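Local coordinates for protein 6-phosphogluconate dehydratase (Shewanella oneidensis, PDB 2GP4) that catalyses the dehydration of 6-phosphogluconate to 2-keto-3-deoxy-6-phosphogluconate, a step of the Entner-Doudoroff pathway, captured here without its iron-sulfur cluster, at residues V492-Q497 / P505-L510. Numbering follows the deposited sequence.
Sequences VVVKGQ and PELHKL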
loop_
_atom_site.group_PDB
_atom_site.type_symbol
_atom_site.label_atom_id
_atom_site.label_comp_id
_atom_site.label_asym_id
_atom_site.label_seq_id
_atom_site.Cartn_x
_atom_site.Cartn_y
_atom_site.Cartn_z
ATOM N N VAL A 492 3.767 -24.999 5.011
ATOM C CA VAL A 492 4.126 -24.440 6.319
ATOM C C VAL A 492 3.075 -23.410 6.770
ATOM O O VAL A 492 2.911 -22.348 6.151
ATOM C CB VAL A 492 5.537 -23.807 6.304
ATOM C CG1 VAL A 492 5.875 -23.185 7.660
ATOM C CG2 VAL A 492 6.588 -24.844 5.918
ATOM N N VAL A 493 2.358 -23.751 7.839
ATOM C CA VAL A 493 1.305 -22.911 8.392
ATOM C C VAL A 493 1.847 -22.149 9.590
ATOM O O VAL A 493 2.295 -22.749 10.572
ATOM C CB VAL A 493 0.080 -23.756 8.837
ATOM C CG1 VAL A 493 -0.954 -22.894 9.583
ATOM C CG2 VAL A 493 -0.550 -24.478 7.640
ATOM N N VAL A 494 1.802 -20.824 9.499
ATOM C CA VAL A 494 2.248 -19.954 10.573
ATOM C C VAL A 494 1.049 -19.173 11.107
ATOM O O VAL A 494 0.528 -18.276 10.443
ATOM C CB VAL A 494 3.347 -18.982 10.099
ATOM C CG1 VAL A 494 3.940 -18.235 11.284
ATOM C CG2 VAL A 494 4.446 -19.730 9.326
ATOM N N LYS A 495 0.606 -19.523 12.307
ATOM C CA LYS A 495 -0.580 -18.906 12.867
ATOM C C LYS A 495 -0.236 -17.967 14.024
ATOM O O LYS A 495 0.926 -17.890 14.447
ATOM C CB LYS A 495 -1.598 -19.976 13.276
ATOM C CG LYS A 495 -1.072 -21.006 14.263
ATOM C CD LYS A 495 -2.186 -21.906 14.736
ATOM C CE LYS A 495 -1.701 -22.836 15.832
ATOM N NZ LYS A 495 -2.767 -23.811 16.189
ATOM N N GLY A 496 -1.249 -17.245 14.504
ATOM C CA GLY A 496 -1.086 -16.255 15.572
ATOM C C GLY A 496 -0.280 -15.050 15.128
ATOM O O GLY A 496 0.452 -14.453 15.922
ATOM N N GLN A 497 -0.414 -14.691 13.855
ATOM C CA GLN A 497 0.391 -13.624 13.269
ATOM C C GLN A 497 -0.472 -12.498 12.703
ATOM O O GLN A 497 0.036 -11.584 12.056
ATOM C CB GLN A 497 1.331 -14.181 12.181
ATOM C CG GLN A 497 2.277 -15.306 12.624
ATOM C CD GLN A 497 3.121 -14.962 13.847
ATOM O OE1 GLN A 497 3.738 -13.894 13.925
ATOM N NE2 GLN A 497 3.159 -15.883 14.811
ATOM N N PRO A 505 3.183 -8.393 12.717
ATOM C CA PRO A 505 4.516 -7.979 12.283
ATOM C C PRO A 505 4.900 -8.618 10.944
ATOM O O PRO A 505 4.479 -9.737 10.654
ATOM C CB PRO A 505 5.421 -8.512 13.398
ATOM C CG PRO A 505 4.700 -9.707 13.926
ATOM C CD PRO A 505 3.242 -9.370 13.822
ATOM N N GLU A 506 5.677 -7.903 10.138
ATOM C CA GLU A 506 6.254 -8.453 8.910
ATOM C C GLU A 506 7.172 -9.598 9.282
ATOM O O GLU A 506 8.054 -9.444 10.126
ATOM C CB GLU A 506 7.054 -7.388 8.152
ATOM C CG GLU A 506 6.197 -6.338 7.446
ATOM C CD GLU A 506 7.028 -5.297 6.730
ATOM O OE1 GLU A 506 8.272 -5.444 6.699
ATOM O OE2 GLU A 506 6.439 -4.328 6.201
ATOM N N LEU A 507 6.943 -10.754 8.675
ATOM C CA LEU A 507 7.707 -11.942 9.017
ATOM C C LEU A 507 8.793 -12.175 7.974
ATOM O O LEU A 507 8.512 -12.602 6.869
ATOM C CB LEU A 507 6.781 -13.154 9.153
ATOM C CG LEU A 507 5.589 -13.021 10.111
ATOM C CD1 LEU A 507 4.548 -14.079 9.797
ATOM C CD2 LEU A 507 6.021 -13.082 11.578
ATOM N N HIS A 508 10.037 -11.879 8.342
ATOM C CA HIS A 508 11.151 -11.905 7.398
ATOM C C HIS A 508 11.914 -13.225 7.386
ATOM O O HIS A 508 12.724 -13.455 6.496
ATOM C CB HIS A 508 12.110 -10.739 7.667
ATOM C CG HIS A 508 11.470 -9.392 7.541
ATOM N ND1 HIS A 508 11.119 -8.846 6.324
ATOM C CD2 HIS A 508 11.106 -8.485 8.480
ATOM C CE1 HIS A 508 10.574 -7.658 6.519
ATOM N NE2 HIS A 508 10.553 -7.415 7.817
ATOM N N LYS A 509 11.646 -14.089 8.362
ATOM C CA LYS A 509 12.403 -15.334 8.522
ATOM C C LYS A 509 11.804 -16.542 7.786
ATOM O O LYS A 509 12.306 -17.660 7.916
ATOM C CB LYS A 509 12.579 -15.655 10.013
ATOM C CG LYS A 509 13.537 -14.711 10.740
ATOM C CD LYS A 509 13.440 -14.840 12.256
ATOM C CE LYS A 509 14.248 -16.014 12.778
ATOM N NZ LYS A 509 14.488 -15.882 14.247
ATOM N N LEU A 510 10.750 -16.308 7.005
ATOM C CA LEU A 510 9.972 -17.389 6.390
ATOM C C LEU A 510 10.393 -17.752 4.969
ATOM O O LEU A 510 10.651 -18.924 4.670
ATOM C CB LEU A 510 8.478 -17.043 6.419
ATOM C CG LEU A 510 7.584 -17.655 7.503
ATOM C CD1 LEU A 510 8.340 -18.012 8.780
ATOM C CD2 LEU A 510 6.396 -16.744 7.808
HETATM O O HOH W 1 2.358 -10.898 10.627
#
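The carboxamide of Gln497 meets the isobutyl group of Leu507 obliquely: Leu507 CD2 sits off the amide plane, displaced toward the oxygen, 3.4 Å from Gln497 OE1. At the nitrogen end, Gln497 NE2 donates nearly in the amide plane to Lys495 O of its own turn (3.0 Å, N-H···O 155°), and OE1 accepts a hydrogen bond from Asn502 ND2 in helix 499-502. These two bonds fix the rotation of the amide. A bend at chi2 (-54°) folds the side chain back so that NE2 faces that carbonyl, while the aliphatic part still serves as packing surface: Leu507 CD1 rests on Gln497 CG at 3.8 Å. An alanine in place of Gln497 would probably leave Lys495 O and Asn502 ND2 without these mates and open a gap beside Leu507 CD2.

Toward the strand end, Val494 and Leu510 meet tip to tip, CG2 of Val494 lying 3.9 Å from CD2 of Leu510. Val494 CG1 is anti to its backbone nitrogen (chi1 -171°), which places CG2 beside that nitrogen and facing the leucine. Leu510 also packs on Leu526 of the neighbouring strand 524-528 and on Leu477 of helix 477-482, while Leu507 touches Thr528. Beyond the strand, the backbone nitrogens of Gly496 and Gln497 are held by the carboxylate of Asp529.

A water donates a hydrogen bond to Gln497 O at 2.8 Å and also lies next to Pro505 O, though that second separation is too short to be reliable. The loop from 505 to 510 thus covers the C-terminal end of strand 490-494 in the C-terminal domain, through apolar packing and perhaps a water, without direct hydrogen bonds between the segments; the bonds that hold the Gln497 amide probably steady the surface on which Leu507 packs, while Leu510 rests on Val494 at the strand end.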